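Local structure of Myo-inositol phosphohydrolase (4WU3) at residues A104-V109 / S114-V119; K191-T194 / K200-G203; R193-M198 / H239-A244. The protein is a PTP-like phosphatase that probably removes phosphate groups from inositol polyphosphates such as phytate. The protein carries 2 engineered substitutions. All blocks are in the same frame, centred on the assembly; numbering follows the deposited sequence.

Contact 1 of 3, residues A104-V109 / S114-V119; sequences AILKKV and SQFYDV
Leu106, Ile105 and Val109 close around the ring of Phe116. The first two lie on helix 99-108, Val109 just follows it, and Phe116 begins strand 116-122. The Phe116 ring is sent toward the helix with CG anti to the backbone N (chi1 -178°). Leu106 lays its CD2 methyl over one face, offset toward the rim. That methyl is 3.7 Å from the centroid of the Phe116 ring and 17° off the ring normal, a CH-pi contact. Ile105 CG2 meets Phe116 CZ at 3.7 Å. This methyl branch, and not CG1, does the touching. Val109 CG2 comes within 3.9 Å of Phe116 CD1. Both methyls approach the ring obliquely, and both side chains cross it at about a right angle. Ile105 also touches His239, and Val109 touches Trp237, both on the neighbouring strand 237-241, so the cluster seals the helix onto the sheet. An alanine in place of Phe116 would take away the ring and would probably open a gap beneath the helix, leaving the three aliphatic side chains without their common partner. The contact is wholly apolar, so it relies on burial and on the fit of methyls to the ring rather than on directional bonds.

Contact 2 of 3, residues K191-T194 / K200-G203; sequences KVRT and KQHG
Strand 192-193 leads directly into helix 195-201, and the two are tied by Arg193 on the strand and Gln201 in the last turn of the helix. Arg193 NH1 donates to Gln201 OE1 at 2.7 Å. The bond is bent, with an N-H...O angle of 143°. OE1 lies near the guanidinium plane, at its edge. Relative to the amide, however, the donor sits above the carbonyl plane, and the two flat groups are turned 28° apart. A bend at chi3 (-66°) turns the Arg193 guanidinium so that NH1 meets Gln201, which reaches in from the opposite direction with its chain extended beyond CG. Arg193 CD also lies 3.5 Å from Gln201 OE1. Just beyond Gln201 a Schellman motif ends the helix. There Gly203 has positive phi, and Gly203 N bonds to Lys200 O at 2.8 Å. Thr194 is the N-cap at the other end. Lys191 CD rests over one face of the Arg193 guanidinium, 4.0 Å above its plane. Arg193 NH2 has other partners, a salt bridge to Glu99 and a hydrogen bond to Asn130 O. Beside it, His202 bonds to Glu103 on helix 99-108 through NE2.

Contact 3 of 3, residues R193-M198 / H239-A244; sequences RTEEEM and HYHSYA. Engineered in segment 239-244: Ser242 (natural residue Cys). With PO4 (phosphate ion), chain G.
The His241 ring receives the Glu195 carboxylate at its edge, with Glu195 OE2 close to the ring plane, and the two flat groups are only 27° apart. The Phe97 ring also meets the imidazole, steeply inclined to it. On the helix side, Met198 CG lies over one face of the Arg193 guanidinium, 3.5 Å above its plane. His241 NE2 donates to Glu195 OE2 at 2.6 Å, a nearly straight bond of 160° that uses the syn lone pair of the oxygen. Glu195 reaches the ring with CG anti to the backbone N (chi1 -175°) and an extended chain. The other ring nitrogen is held as well: His241 ND1 donates to Ser242 O at 2.9 Å, in the carbonyl plane and on a lone pair. Bonds at both nitrogens fix the rotation of the ring. His241 opens the HCX5R signature, the P-loop of tyrosine phosphatases. Its next residue, Ser242, is engineered in place of the natural cysteine. A phosphate ion occupies the loop. It accepts from Ser242 OG, from Ala244 N at 3.0 Å to phosphate O3, and weakly from Tyr243 N. Met246 N and Arg248 NE hold it too. The helix bearing Glu195 starts with a capping box: Glu197 N donates to Thr194 OG1 at 3.1 Å, and Thr194 N to Glu197 OE1, also at 3.1 Å.

Overall arrangement
All three contacts lie in the N-terminal of the two PTP-like halves of the chain. Contact 1 comes first along the sequence. Contacts 2 and 3 follow and overlap, sharing Arg193, Thr194 and helix 195-201. Their centres are about 10 Å apart. Contact 1 lies about 14 Å from contact 2 and 12 Å from contact 3, centre to centre. Contacts 1 and 3 meet on one mixed sheet, where strands 116-122 and 237-241 are neighbours. Leu106 of contact 1 also packs against His202 of contact 2. Helices 99-108 and 195-201 are thus linked to each other and to the strand that leads into the phosphate-binding loop.

Contact 1 of 3, residues A104-V109 / S114-V119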
loop_
_atom_site.group_PDB
_atom_site.type_symbol
_atom_site.label_atom_id
_atom_site.label_comp_id
_atom_site.label_asym_id
_atom_site.label_seq_id
_atom_site.Cartn_x
_atom_site.Cartn_y
_atom_site.Cartn_z
ATOM N N ALA A 104 5.203 -22.244 29.341
ATOM C CA ALA A 104 6.605 -22.417 28.990
ATOM C C ALA A 104 7.345 -21.075 28.904
ATOM O O ALA A 104 8.509 -20.972 29.323
ATOM C CB ALA A 104 6.736 -23.169 27.679
ATOM N N ILE A 105 6.687 -20.054 28.351
ATOM C CA ILE A 105 7.286 -18.710 28.300
ATOM C C ILE A 105 7.528 -18.146 29.709
ATOM O O ILE A 105 8.609 -17.671 30.025
ATOM C CB ILE A 105 6.402 -17.720 27.523
ATOM C CG1 ILE A 105 6.388 -18.071 26.033
ATOM C CG2 ILE A 105 6.910 -16.305 27.735
ATOM C CD1 ILE A 105 5.468 -17.206 25.199
ATOM N N LEU A 106 6.505 -18.212 30.552
ATOM C CA LEU A 106 6.605 -17.718 31.919
ATOM C C LEU A 106 7.713 -18.429 32.701
ATOM O O LEU A 106 8.431 -17.805 33.475
ATOM C CB LEU A 106 5.268 -17.885 32.634
ATOM C CG LEU A 106 4.164 -16.950 32.159
ATOM C CD1 LEU A 106 2.889 -17.198 32.944
ATOM C CD2 LEU A 106 4.610 -15.511 32.292
ATOM N N LYS A 107 7.856 -19.734 32.489
ATOM C CA LYS A 107 8.914 -20.478 33.153
ATOM C C LYS A 107 10.272 -19.980 32.675
ATOM O O LYS A 107 11.186 -19.767 33.474
ATOM C CB LYS A 107 8.778 -21.985 32.907
ATOM C CG LYS A 107 9.648 -22.827 33.833
ATOM C CD LYS A 107 9.461 -24.325 33.620
ATOM C CE LYS A 107 10.230 -25.123 34.669
ATOM N NZ LYS A 107 10.400 -26.556 34.295
ATOM N N LYS A 108 10.403 -19.790 31.367
ATOM C CA LYS A 108 11.700 -19.499 30.786
ATOM C C LYS A 108 12.225 -18.111 31.130
ATOM O O LYS A 108 13.423 -17.942 31.339
ATOM C CB LYS A 108 11.660 -19.655 29.268
ATOM C CG LYS A 108 12.970 -19.269 28.598
ATOM C CD LYS A 108 13.120 -19.934 27.242
ATOM C CE LYS A 108 14.564 -19.899 26.767
ATOM N NZ LYS A 108 15.384 -20.906 27.493
ATOM N N VAL A 109 11.353 -17.109 31.167
ATOM C CA VAL A 109 11.837 -15.741 31.384
ATOM C C VAL A 109 12.203 -15.523 32.856
ATOM O O VAL A 109 11.546 -16.040 33.760
ATOM C CB VAL A 109 10.850 -14.659 30.881
ATOM C CG1 VAL A 109 10.679 -14.761 29.372
ATOM C CG2 VAL A 109 9.507 -14.769 31.582
ATOM N N SER A 114 4.195 -11.430 37.914
ATOM C CA SER A 114 3.811 -10.051 38.243
ATOM C C SER A 114 4.642 -8.997 37.493
ATOM O O SER A 114 4.227 -7.846 37.369
ATOM C CB SER A 114 3.898 -9.810 39.758
ATOM O OG SER A 114 5.208 -10.070 40.260
ATOM N N GLN A 115 5.798 -9.397 36.982
ATOM C CA GLN A 115 6.634 -8.495 36.196
ATOM C C GLN A 115 6.532 -8.700 34.678
ATOM O O GLN A 115 7.250 -8.070 33.910
ATOM C CB GLN A 115 8.085 -8.629 36.644
ATOM C CG GLN A 115 8.365 -7.801 37.880
ATOM C CD GLN A 115 7.554 -8.257 39.066
ATOM O OE1 GLN A 115 6.745 -7.519 39.620
ATOM N NE2 GLN A 115 7.801 -9.465 39.479
ATOM N N PHE A 116 5.616 -9.558 34.249
ATOM C CA PHE A 116 5.550 -9.969 32.856
ATOM C C PHE A 116 4.366 -9.285 32.176
ATOM O O PHE A 116 3.247 -9.324 32.686
ATOM C CB PHE A 116 5.424 -11.495 32.787
ATOM C CG PHE A 116 5.404 -12.052 31.391
ATOM C CD1 PHE A 116 6.571 -12.383 30.745
ATOM C CD2 PHE A 116 4.210 -12.275 30.743
ATOM C CE1 PHE A 116 6.554 -12.895 29.460
ATOM C CE2 PHE A 116 4.185 -12.794 29.468
ATOM C CZ PHE A 116 5.360 -13.103 28.823
ATOM N N TYR A 117 4.627 -8.649 31.032
ATOM C CA TYR A 117 3.580 -7.972 30.262
ATOM C C TYR A 117 3.428 -8.613 28.889
ATOM O O TYR A 117 4.349 -8.607 28.086
ATOM C CB TYR A 117 3.883 -6.475 30.114
ATOM C CG TYR A 117 3.807 -5.732 31.425
ATOM C CD1 TYR A 117 4.835 -5.826 32.345
ATOM C CD2 TYR A 117 2.694 -4.959 31.761
ATOM C CE1 TYR A 117 4.768 -5.171 33.560
ATOM C CE2 TYR A 117 2.622 -4.301 32.988
ATOM C CZ TYR A 117 3.668 -4.406 33.875
ATOM O OH TYR A 117 3.640 -3.759 35.100
ATOM N N ASP A 118 2.258 -9.187 28.646
ATOM C CA ASP A 118 1.903 -9.712 27.351
ATOM C C ASP A 118 1.434 -8.544 26.511
ATOM O O ASP A 118 0.413 -7.926 26.812
ATOM C CB ASP A 118 0.788 -10.748 27.502
ATOM C CG ASP A 118 0.233 -11.220 26.172
ATOM O OD1 ASP A 118 0.974 -11.209 25.165
ATOM O OD2 ASP A 118 -0.955 -11.615 26.138
ATOM N N VAL A 119 2.201 -8.226 25.477
ATOM C CA VAL A 119 1.807 -7.204 24.526
ATOM C C VAL A 119 1.258 -7.888 23.293
ATOM O O VAL A 119 2.010 -8.394 22.448
ATOM C CB VAL A 119 2.982 -6.284 24.144
ATOM C CG1 VAL A 119 2.526 -5.209 23.172
ATOM C CG2 VAL A 119 3.583 -5.645 25.392
#

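Contact 2 of 3, residues K191-T194 / K200-G203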
loop_
_atom_site.group_PDB
_atom_site.type_symbol
_atom_site.label_atom_id
_atom_site.label_comp_id
_atom_site.label_asym_id
_atom_site.label_seq_id
_atom_site.Cartn_x
_atom_site.Cartn_y
_atom_site.Cartn_z
ATOM N N LYS A 191 -14.284 -24.010 28.924
ATOM C CA LYS A 191 -13.855 -22.647 29.212
ATOM C C LYS A 191 -13.674 -21.842 27.941
ATOM O O LYS A 191 -13.059 -22.311 26.999
ATOM C CB LYS A 191 -12.505 -22.679 29.895
ATOM C CG LYS A 191 -12.563 -22.513 31.380
ATOM C CD LYS A 191 -11.158 -22.386 31.948
ATOM C CE LYS A 191 -10.598 -23.719 32.399
ATOM N NZ LYS A 191 -9.232 -23.525 32.951
ATOM N N VAL A 192 -14.171 -20.615 27.939
ATOM C CA VAL A 192 -13.939 -19.688 26.835
ATOM C C VAL A 192 -13.386 -18.388 27.424
ATOM O O VAL A 192 -13.979 -17.818 28.335
ATOM C CB VAL A 192 -15.235 -19.411 26.054
ATOM C CG1 VAL A 192 -14.943 -18.592 24.802
ATOM C CG2 VAL A 192 -15.936 -20.718 25.686
ATOM N N ARG A 193 -12.240 -17.940 26.927
ATOM C CA ARG A 193 -11.567 -16.780 27.498
ATOM C C ARG A 193 -10.985 -15.890 26.409
ATOM O O ARG A 193 -10.570 -16.373 25.359
ATOM C CB ARG A 193 -10.441 -17.219 28.447
ATOM C CG ARG A 193 -10.928 -17.895 29.726
ATOM C CD ARG A 193 -9.799 -18.444 30.582
ATOM N NE ARG A 193 -9.089 -19.545 29.943
ATOM C CZ ARG A 193 -8.030 -20.153 30.469
ATOM N NH1 ARG A 193 -7.563 -19.766 31.646
ATOM N NH2 ARG A 193 -7.438 -21.151 29.822
ATOM N N THR A 194 -10.983 -14.583 26.664
ATOM C CA THR A 194 -10.143 -13.651 25.918
ATOM C C THR A 194 -8.709 -13.900 26.338
ATOM O O THR A 194 -8.468 -14.541 27.359
ATOM C CB THR A 194 -10.454 -12.192 26.268
ATOM O OG1 THR A 194 -10.228 -11.974 27.669
ATOM C CG2 THR A 194 -11.886 -11.849 25.916
ATOM N N LYS A 200 -4.164 -13.014 32.698
ATOM C CA LYS A 200 -4.316 -12.557 34.064
ATOM C C LYS A 200 -4.540 -13.708 35.054
ATOM O O LYS A 200 -4.141 -13.620 36.210
ATOM C CB LYS A 200 -5.455 -11.558 34.147
ATOM C CG LYS A 200 -5.109 -10.246 33.487
ATOM C CD LYS A 200 -6.117 -9.188 33.864
ATOM C CE LYS A 200 -5.659 -7.832 33.381
ATOM N NZ LYS A 200 -6.686 -6.790 33.650
ATOM N N GLN A 201 -5.161 -14.790 34.600
ATOM C CA GLN A 201 -5.342 -15.964 35.455
ATOM C C GLN A 201 -4.012 -16.632 35.751
ATOM O O GLN A 201 -3.895 -17.403 36.700
ATOM C CB GLN A 201 -6.313 -16.961 34.821
ATOM C CG GLN A 201 -7.752 -16.564 35.071
ATOM C CD GLN A 201 -8.729 -17.323 34.213
ATOM O OE1 GLN A 201 -8.458 -18.443 33.777
ATOM N NE2 GLN A 201 -9.880 -16.714 33.958
ATOM N N HIS A 202 -3.006 -16.327 34.939
ATOM C CA HIS A 202 -1.666 -16.805 35.212
ATOM C C HIS A 202 -0.868 -15.807 36.035
ATOM O O HIS A 202 0.315 -16.008 36.283
ATOM C CB HIS A 202 -0.952 -17.155 33.911
ATOM C CG HIS A 202 -1.340 -18.494 33.377
ATOM N ND1 HIS A 202 -2.527 -18.712 32.716
ATOM C CD2 HIS A 202 -0.726 -19.696 33.458
ATOM C CE1 HIS A 202 -2.615 -19.986 32.384
ATOM N NE2 HIS A 202 -1.535 -20.606 32.824
ATOM N N GLY A 203 -1.531 -14.736 36.461
ATOM C CA GLY A 203 -0.905 -13.729 37.316
ATOM C C GLY A 203 -0.065 -12.723 36.558
ATOM O O GLY A 203 0.681 -11.954 37.158
#

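Contact 3 of 3, residues R193-M198 / H239-A244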
loop_
_atom_site.group_PDB
_atom_site.type_symbol
_atom_site.label_atom_id
_atom_site.label_comp_id
_atom_site.label_asym_id
_atom_site.label_seq_id
_atom_site.Cartn_x
_atom_site.Cartn_y
_atom_site.Cartn_z
ATOM N N ARG A 193 -12.240 -17.940 26.927
ATOM C CA ARG A 193 -11.567 -16.780 27.498
ATOM C C ARG A 193 -10.985 -15.890 26.409
ATOM O O ARG A 193 -10.570 -16.373 25.359
ATOM C CB ARG A 193 -10.441 -17.219 28.447
ATOM C CG ARG A 193 -10.928 -17.895 29.726
ATOM C CD ARG A 193 -9.799 -18.444 30.582
ATOM N NE ARG A 193 -9.089 -19.545 29.943
ATOM C CZ ARG A 193 -8.030 -20.153 30.469
ATOM N NH1 ARG A 193 -7.563 -19.766 31.646
ATOM N NH2 ARG A 193 -7.438 -21.151 29.822
ATOM N N THR A 194 -10.983 -14.583 26.664
ATOM C CA THR A 194 -10.143 -13.651 25.918
ATOM C C THR A 194 -8.709 -13.900 26.338
ATOM O O THR A 194 -8.468 -14.541 27.359
ATOM C CB THR A 194 -10.454 -12.192 26.268
ATOM O OG1 THR A 194 -10.228 -11.974 27.669
ATOM C CG2 THR A 194 -11.886 -11.849 25.916
ATOM N N GLU A 195 -7.752 -13.381 25.580
ATOM C CA GLU A 195 -6.346 -13.567 25.938
ATOM C C GLU A 195 -6.057 -12.906 27.273
ATOM O O GLU A 195 -5.273 -13.411 28.084
ATOM C CB GLU A 195 -5.417 -12.995 24.859
ATOM C CG GLU A 195 -3.941 -13.268 25.117
ATOM C CD GLU A 195 -3.067 -12.973 23.913
ATOM O OE1 GLU A 195 -3.420 -13.388 22.784
ATOM O OE2 GLU A 195 -2.021 -12.331 24.094
ATOM N N GLU A 196 -6.699 -11.771 27.498
ATOM C CA GLU A 196 -6.492 -11.013 28.725
ATOM C C GLU A 196 -6.866 -11.858 29.931
ATOM O O GLU A 196 -6.124 -11.926 30.909
ATOM C CB GLU A 196 -7.338 -9.738 28.711
ATOM C CG GLU A 196 -7.300 -8.972 30.014
ATOM C CD GLU A 196 -8.235 -7.786 30.012
ATOM O OE1 GLU A 196 -9.339 -7.880 29.431
ATOM O OE2 GLU A 196 -7.857 -6.754 30.588
ATOM N N GLU A 197 -8.032 -12.492 29.856
ATOM C CA GLU A 197 -8.493 -13.328 30.956
ATOM C C GLU A 197 -7.504 -14.451 31.213
ATOM O O GLU A 197 -7.150 -14.707 32.354
ATOM C CB GLU A 197 -9.890 -13.887 30.674
ATOM C CG GLU A 197 -10.991 -12.844 30.813
ATOM C CD GLU A 197 -12.342 -13.324 30.311
ATOM O OE1 GLU A 197 -12.394 -14.186 29.395
ATOM O OE2 GLU A 197 -13.360 -12.810 30.821
ATOM N N MET A 198 -7.038 -15.098 30.149
ATOM C CA MET A 198 -6.148 -16.243 30.301
ATOM C C MET A 198 -4.828 -15.783 30.895
ATOM O O MET A 198 -4.286 -16.417 31.793
ATOM C CB MET A 198 -5.938 -16.928 28.953
ATOM C CG MET A 198 -5.332 -18.319 29.032
ATOM S SD MET A 198 -3.549 -18.230 28.952
ATOM C CE MET A 198 -3.295 -17.743 27.246
ATOM N N HIS A 239 6.812 -9.050 26.555
ATOM C CA HIS A 239 6.764 -10.094 25.554
ATOM C C HIS A 239 5.804 -9.669 24.459
ATOM O O HIS A 239 4.602 -9.558 24.702
ATOM C CB HIS A 239 6.289 -11.418 26.161
ATOM C CG HIS A 239 6.286 -12.541 25.183
ATOM N ND1 HIS A 239 7.420 -13.259 24.882
ATOM C CD2 HIS A 239 5.305 -13.027 24.384
ATOM C CE1 HIS A 239 7.137 -14.155 23.955
ATOM N NE2 HIS A 239 5.859 -14.039 23.637
ATOM N N TYR A 240 6.343 -9.405 23.267
ATOM C CA TYR A 240 5.544 -8.981 22.125
ATOM C C TYR A 240 5.120 -10.189 21.304
ATOM O O TYR A 240 5.907 -11.125 21.074
ATOM C CB TYR A 240 6.341 -8.050 21.211
ATOM C CG TYR A 240 6.814 -6.779 21.858
ATOM C CD1 TYR A 240 5.950 -5.722 22.064
ATOM C CD2 TYR A 240 8.140 -6.628 22.245
ATOM C CE1 TYR A 240 6.387 -4.554 22.658
ATOM C CE2 TYR A 240 8.587 -5.471 22.834
ATOM C CZ TYR A 240 7.711 -4.431 23.042
ATOM O OH TYR A 240 8.157 -3.269 23.649
ATOM N N HIS A 241 3.877 -10.181 20.854
ATOM C CA HIS A 241 3.446 -11.210 19.928
ATOM C C HIS A 241 2.327 -10.750 18.984
ATOM O O HIS A 241 1.538 -9.844 19.291
ATOM C CB HIS A 241 3.025 -12.460 20.695
ATOM C CG HIS A 241 1.591 -12.458 21.101
ATOM N ND1 HIS A 241 0.581 -12.842 20.246
ATOM C CD2 HIS A 241 0.996 -12.115 22.264
ATOM C CE1 HIS A 241 -0.579 -12.727 20.866
ATOM N NE2 HIS A 241 -0.353 -12.287 22.091
ATOM N N SER A 242 2.283 -11.392 17.826
ATOM C CA SER A 242 1.251 -11.159 16.842
ATOM C C SER A 242 0.661 -12.532 16.499
ATOM O O SER A 242 0.456 -13.348 17.413
ATOM C CB SER A 242 1.851 -10.464 15.627
ATOM O OG SER A 242 3.161 -10.954 15.354
ATOM N N TYR A 243 0.377 -12.811 15.226
ATOM C CA TYR A 243 0.005 -14.179 14.873
ATOM C C TYR A 243 1.246 -15.055 14.659
ATOM O O TYR A 243 1.404 -16.088 15.319
ATOM C CB TYR A 243 -0.922 -14.277 13.659
ATOM C CG TYR A 243 -1.163 -15.736 13.322
ATOM C CD1 TYR A 243 -1.907 -16.546 14.174
ATOM C CD2 TYR A 243 -0.573 -16.325 12.218
ATOM C CE1 TYR A 243 -2.088 -17.882 13.915
ATOM C CE2 TYR A 243 -0.754 -17.676 11.942
ATOM C CZ TYR A 243 -1.512 -18.446 12.795
ATOM O OH TYR A 243 -1.697 -19.792 12.539
ATOM N N ALA A 244 2.135 -14.632 13.763
ATOM C CA ALA A 244 3.248 -15.476 13.355
ATOM C C ALA A 244 4.551 -15.110 14.064
ATOM O O ALA A 244 5.535 -15.837 13.980
ATOM C CB ALA A 244 3.426 -15.395 11.849
HETATM P P PO4 G . 2.687 -11.349 11.986
HETATM O O1 PO4 G . 3.162 -11.895 10.661
HETATM O O2 PO4 G . 3.798 -11.611 12.979
HETATM O O3 PO4 G . 1.411 -12.019 12.422
HETATM O O4 PO4 G . 2.428 -9.854 11.932
#